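Local structure of sorbitol dehydrogenase (5ITG) at residues K8-N13 / V95-A100; F37-A42 / R230-V235. The protein probably oxidises the sugar alcohol D-sorbitol to the ketose L-sorbose, with NADP as the hydride acceptor. One frame throughout, in Å; residues are numbered along the deposited sequence.

Interaction 1: K8-N13 / V95-A100; sequences KSLPAN and VRVMGA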
loop_
_atom_site.group_PDB
_atom_site.type_symbol
_atom_site.label_atom_id
_atom_site.label_comp_id
_atom_site.label_asym_id
_atom_site.label_seq_id
_atom_site.Cartn_x
_atom_site.Cartn_y
_atom_site.Cartn_z
ATOM N N LYS A 8 -13.470 27.509 -11.059
ATOM C CA LYS A 8 -13.532 26.986 -9.700
ATOM C C LYS A 8 -14.740 27.472 -8.914
ATOM O O LYS A 8 -14.633 27.806 -7.734
ATOM C CB LYS A 8 -12.251 27.320 -8.935
ATOM C CG LYS A 8 -11.115 26.365 -9.229
ATOM C CD LYS A 8 -9.962 26.568 -8.274
ATOM C CE LYS A 8 -9.011 25.391 -8.331
ATOM N NZ LYS A 8 -9.717 24.121 -7.992
ATOM N N SER A 9 -15.888 27.513 -9.583
ATOM C CA SER A 9 -17.145 27.920 -8.961
ATOM C C SER A 9 -17.951 26.631 -8.820
ATOM O O SER A 9 -19.100 26.543 -9.255
ATOM C CB SER A 9 -17.895 28.908 -9.857
ATOM O OG SER A 9 -17.127 30.074 -10.092
ATOM N N LEU A 10 -17.317 25.632 -8.213
ATOM C CA LEU A 10 -17.906 24.316 -8.007
ATOM C C LEU A 10 -19.213 24.349 -7.220
ATOM O O LEU A 10 -19.471 25.281 -6.457
ATOM C CB LEU A 10 -16.914 23.410 -7.267
ATOM C CG LEU A 10 -15.452 23.321 -7.716
ATOM C CD1 LEU A 10 -15.381 23.100 -9.216
ATOM C CD2 LEU A 10 -14.718 24.591 -7.325
ATOM N N PRO A 11 -20.061 23.323 -7.406
ATOM C CA PRO A 11 -21.347 23.219 -6.711
ATOM C C PRO A 11 -21.138 23.238 -5.200
ATOM O O PRO A 11 -20.068 22.878 -4.711
ATOM C CB PRO A 11 -21.891 21.885 -7.204
ATOM C CG PRO A 11 -21.379 21.829 -8.604
ATOM C CD PRO A 11 -19.946 22.282 -8.444
ATOM N N ALA A 12 -22.167 23.653 -4.468
ATOM C CA ALA A 12 -22.106 23.743 -3.012
ATOM C C ALA A 12 -21.596 22.478 -2.322
ATOM O O ALA A 12 -21.042 22.544 -1.225
ATOM C CB ALA A 12 -23.482 24.106 -2.466
ATOM N N ASN A 13 -21.781 21.330 -2.965
ATOM C CA ASN A 13 -21.358 20.051 -2.395
ATOM C C ASN A 13 -19.883 19.729 -2.631
ATOM O O ASN A 13 -19.315 18.863 -1.965
ATOM C CB ASN A 13 -22.211 18.923 -2.977
ATOM C CG ASN A 13 -21.940 18.696 -4.452
ATOM O OD1 ASN A 13 -22.040 19.621 -5.262
ATOM N ND2 ASN A 13 -21.592 17.462 -4.810
ATOM N N VAL A 95 -16.840 15.164 -1.862
ATOM C CA VAL A 95 -15.952 15.363 -3.001
ATOM C C VAL A 95 -15.250 16.712 -2.948
ATOM O O VAL A 95 -15.820 17.712 -2.502
ATOM C CB VAL A 95 -16.714 15.221 -4.347
ATOM C CG1 VAL A 95 -17.782 16.291 -4.469
ATOM C CG2 VAL A 95 -15.732 15.304 -5.507
ATOM N N ARG A 96 -13.998 16.729 -3.393
ATOM C CA ARG A 96 -13.205 17.949 -3.383
ATOM C C ARG A 96 -12.296 18.025 -4.602
ATOM O O ARG A 96 -11.921 17.001 -5.179
ATOM C CB ARG A 96 -12.358 18.008 -2.109
ATOM C CG ARG A 96 -11.335 16.879 -1.987
ATOM C CD ARG A 96 -10.662 16.907 -0.629
ATOM N NE ARG A 96 -10.060 18.210 -0.367
ATOM C CZ ARG A 96 -9.704 18.644 0.837
ATOM N NH1 ARG A 96 -9.890 17.878 1.905
ATOM N NH2 ARG A 96 -9.160 19.846 0.974
ATOM N N VAL A 97 -11.957 19.247 -4.999
ATOM C CA VAL A 97 -11.071 19.465 -6.132
ATOM C C VAL A 97 -9.693 19.719 -5.536
ATOM O O VAL A 97 -9.495 20.668 -4.778
ATOM C CB VAL A 97 -11.526 20.681 -6.975
ATOM C CG1 VAL A 97 -10.563 20.915 -8.129
ATOM C CG2 VAL A 97 -12.926 20.436 -7.504
HETATM N N MSE A 98 -8.752 18.850 -5.878
HETATM C CA MSE A 98 -7.386 18.909 -5.377
HETATM C C MSE A 98 -6.484 19.833 -6.194
HETATM O O MSE A 98 -6.463 19.755 -7.418
HETATM C CB MSE A 98 -6.799 17.499 -5.393
HETATM C CG MSE A 98 -7.628 16.472 -4.641
HETATM SE SE MSE A 98 -7.198 16.473 -2.771
HETATM C CE MSE A 98 -5.461 15.635 -2.923
ATOM N N GLY A 99 -5.718 20.681 -5.513
ATOM C CA GLY A 99 -4.834 21.593 -6.219
ATOM C C GLY A 99 -3.339 21.451 -5.963
ATOM O O GLY A 99 -2.542 22.170 -6.568
ATOM N N ALA A 100 -2.947 20.519 -5.095
ATOM C CA ALA A 100 -1.535 20.324 -4.759
ATOM C C ALA A 100 -0.593 20.011 -5.930
ATOM O O ALA A 100 0.572 20.412 -5.913
ATOM C CB ALA A 100 -1.402 19.238 -3.688
#
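The side chain of Val-95 meets Asn-13 through one methyl, CG1, which lies 4.0 Å from the amide ND2 of Asn-13 and 3.9 Å from the backbone O of the same residue, so both contacts are loose van der Waals ones. The backbone O atoms of Val-95 and Asn-13 also lie 3.7 Å apart. Arg-96 turns its CB away from the 8-13 segment and reaches Glu-46 of helix 41-46, as expected from the alternation of side chains along a strand. That strand, 93-106, belongs to the mixed sheet of the Rossmann domain; Val-95 and Val-97 make backbone hydrogen bonds to Gln-15, which adds the short strand 14-15 to it in parallel, so the 8-13 segment is the lead-in to an added sheet strand. Val-97 then points its CB toward this lead-in and divides its two methyls between two residues. CG2 packs against the branch point of Leu-10, 3.8 Å from CG, with Leu-10 CD1 slightly farther at 4.0 Å. CG1, anti to the backbone N (chi1 178°), takes the end of Lys-8 instead: the Lys-8 chain is extended as far as CE and bends at its last torsion (-59°), bringing NZ to 3.3 Å from CG1. NZ is buried by the contact and has no polar partner in the model.

Interaction 2: F37-A42 / R230-V235; sequences FRAHEA and RITPTV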
loop_
_atom_site.group_PDB
_atom_site.type_symbol
_atom_site.label_atom_id
_atom_site.label_comp_id
_atom_site.label_asym_id
_atom_site.label_seq_id
_atom_site.Cartn_x
_atom_site.Cartn_y
_atom_site.Cartn_z
ATOM N N PHE A 37 -1.141 7.923 -5.136
ATOM C CA PHE A 37 -0.432 9.175 -4.877
ATOM C C PHE A 37 -1.424 10.328 -4.789
ATOM O O PHE A 37 -1.386 11.135 -3.862
ATOM C CB PHE A 37 0.569 9.474 -6.007
ATOM C CG PHE A 37 0.881 10.944 -6.161
ATOM C CD1 PHE A 37 1.676 11.601 -5.228
ATOM C CD2 PHE A 37 0.311 11.686 -7.193
ATOM C CE1 PHE A 37 1.896 12.981 -5.319
ATOM C CE2 PHE A 37 0.525 13.071 -7.293
ATOM C CZ PHE A 37 1.318 13.717 -6.354
ATOM N N ARG A 38 -2.315 10.396 -5.769
ATOM C CA ARG A 38 -3.296 11.467 -5.834
ATOM C C ARG A 38 -4.303 11.492 -4.679
ATOM O O ARG A 38 -4.836 12.554 -4.351
ATOM C CB ARG A 38 -4.020 11.390 -7.172
ATOM C CG ARG A 38 -3.091 11.584 -8.359
ATOM C CD ARG A 38 -3.780 11.134 -9.633
ATOM N NE ARG A 38 -4.991 11.904 -9.842
ATOM C CZ ARG A 38 -6.052 11.484 -10.522
ATOM N NH1 ARG A 38 -6.071 10.280 -11.076
ATOM N NH2 ARG A 38 -7.102 12.282 -10.638
ATOM N N ALA A 39 -4.549 10.337 -4.061
ATOM C CA ALA A 39 -5.503 10.242 -2.954
ATOM C C ALA A 39 -4.839 10.136 -1.585
ATOM O O ALA A 39 -5.512 10.199 -0.553
ATOM C CB ALA A 39 -6.426 9.039 -3.170
ATOM N N HIS A 40 -3.521 9.981 -1.565
ATOM C CA HIS A 40 -2.812 9.838 -0.300
ATOM C C HIS A 40 -1.785 10.954 -0.116
ATOM O O HIS A 40 -2.075 11.953 0.537
ATOM C CB HIS A 40 -2.158 8.446 -0.245
ATOM C CG HIS A 40 -1.506 8.123 1.064
ATOM N ND1 HIS A 40 -0.184 8.408 1.325
ATOM C CD2 HIS A 40 -1.994 7.545 2.187
ATOM C CE1 HIS A 40 0.115 8.015 2.551
ATOM N NE2 HIS A 40 -0.966 7.487 3.096
ATOM N N GLU A 41 -0.601 10.809 -0.707
ATOM C CA GLU A 41 0.425 11.843 -0.572
ATOM C C GLU A 41 -0.096 13.238 -0.947
ATOM O O GLU A 41 0.060 14.197 -0.189
ATOM C CB GLU A 41 1.643 11.517 -1.438
ATOM C CG GLU A 41 2.827 12.450 -1.166
ATOM C CD GLU A 41 3.979 12.252 -2.129
ATOM O OE1 GLU A 41 4.228 11.094 -2.524
ATOM O OE2 GLU A 41 4.649 13.252 -2.479
ATOM N N ALA A 42 -0.710 13.354 -2.117
ATOM C CA ALA A 42 -1.236 14.640 -2.562
ATOM C C ALA A 42 -2.305 15.138 -1.597
ATOM O O ALA A 42 -2.458 16.344 -1.378
ATOM C CB ALA A 42 -1.816 14.510 -3.974
ATOM N N ARG A 230 -4.833 3.392 2.790
ATOM C CA ARG A 230 -5.875 4.019 1.970
ATOM C C ARG A 230 -6.208 3.345 0.652
ATOM O O ARG A 230 -5.525 3.516 -0.365
ATOM C CB ARG A 230 -5.618 5.508 1.708
ATOM C CG ARG A 230 -6.887 6.161 1.156
ATOM C CD ARG A 230 -6.863 7.677 1.115
ATOM N NE ARG A 230 -8.135 8.200 1.601
ATOM C CZ ARG A 230 -8.455 9.489 1.666
ATOM N NH1 ARG A 230 -7.600 10.419 1.266
ATOM N NH2 ARG A 230 -9.630 9.845 2.161
ATOM N N ILE A 231 -7.288 2.579 0.685
ATOM C CA ILE A 231 -7.756 1.868 -0.491
ATOM C C ILE A 231 -8.209 2.888 -1.522
ATOM O O ILE A 231 -9.060 3.732 -1.244
ATOM C CB ILE A 231 -8.934 0.944 -0.139
ATOM C CG1 ILE A 231 -8.535 0.011 1.014
ATOM C CG2 ILE A 231 -9.363 0.153 -1.368
ATOM C CD1 ILE A 231 -7.293 -0.806 0.752
ATOM N N THR A 232 -7.620 2.806 -2.709
ATOM C CA THR A 232 -7.928 3.705 -3.813
ATOM C C THR A 232 -7.977 2.806 -5.044
ATOM O O THR A 232 -6.972 2.622 -5.726
ATOM C CB THR A 232 -6.819 4.755 -3.975
ATOM O OG1 THR A 232 -6.569 5.365 -2.702
ATOM C CG2 THR A 232 -7.235 5.829 -4.979
ATOM N N PRO A 233 -9.156 2.230 -5.332
ATOM C CA PRO A 233 -9.427 1.320 -6.454
ATOM C C PRO A 233 -9.159 1.883 -7.843
ATOM O O PRO A 233 -9.112 3.096 -8.040
ATOM C CB PRO A 233 -10.907 0.969 -6.271
ATOM C CG PRO A 233 -11.149 1.193 -4.804
ATOM C CD PRO A 233 -10.386 2.473 -4.562
ATOM N N THR A 234 -8.986 0.980 -8.802
ATOM C CA THR A 234 -8.757 1.366 -10.185
ATOM C C THR A 234 -10.000 2.113 -10.640
ATOM O O THR A 234 -11.100 1.796 -10.204
ATOM C CB THR A 234 -8.582 0.132 -11.087
ATOM O OG1 THR A 234 -7.413 -0.594 -10.689
ATOM C CG2 THR A 234 -8.444 0.558 -12.544
ATOM N N VAL A 235 -9.828 3.094 -11.521
ATOM C CA VAL A 235 -10.961 3.868 -12.017
ATOM C C VAL A 235 -11.297 3.483 -13.455
ATOM O O VAL A 235 -10.532 3.764 -14.376
ATOM C CB VAL A 235 -10.668 5.386 -11.968
ATOM C CG1 VAL A 235 -11.894 6.167 -12.431
ATOM C CG2 VAL A 235 -10.280 5.803 -10.548
#
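The carbonyl O of Ala-39 accepts a hydrogen bond from NH1 of Arg-230 at 2.8 Å. The N-H...O angle is 146°, only moderately straight, yet the donor stands nearly along the C=O axis (C=O...N 164°), and the oxygen lies a little out of the guanidinium plane. Both segments belong to the Rossmann domain: helix 35-39 directly follows the sheet strand 26-31, and Ala-39 is the last residue of that helix; His-40 leaves helical phi/psi and stands at the N-cap position of helix 41-46. The arginine therefore binds a carbonyl at the C-terminal end of a short helix, which may make the oxygen slightly more attractive to a positive charge. CG of Arg-230 is anti to its own backbone N and the chain bends at chi3, so that CD also lies against the Ala-39 O, 3.3 Å away. With NE hydrogen-bonded to Glu-258 O and NH2 in a salt bridge to Glu-86, all three guanidinium nitrogens are engaged, which fixes the rotation of the group; Phe-43 adds a cation-pi contact. His-40 touches the root of the same side chain: its CD2, at the ring edge, is 4.2 Å from Arg-230 CB, and the imidazole is steeply inclined to the guanidinium. The far nitrogen of the ring, NE2, is hydrogen-bonded to Gln-262 O. The methyl of Ala-39 meets both branches of Thr-232, CB lying 3.7 Å from OG1 and 3.8 Å from CG2. Thr-232 OG1 turns back within its own segment and donates to Arg-230 O at 3.2 Å, approaching from above the carbonyl plane, 56° out of it.

Interactions 1 and 2 have centres about 17 Å apart and interlock along the chain, since their segments follow in the order 8-13, 37-42, 95-100, 230-235. Interaction 1 is peripheral, its centre about 26 Å from that of the chain, whereas interaction 2 is buried, about 10 Å from it. The 95-100 and 37-42 segments touch directly: CE of the selenomethionine Met-98 lies 3.5 Å from Ala-42 O, and Ala-100 CB is 3.8 Å from that same oxygen. Strand 93-106 thus carries the N-terminal lead-in and sends Arg-96, Met-98 and Ala-100 against helix 41-46, linking strand 14-15, its parallel partner, to the helices that follow strand 26-31.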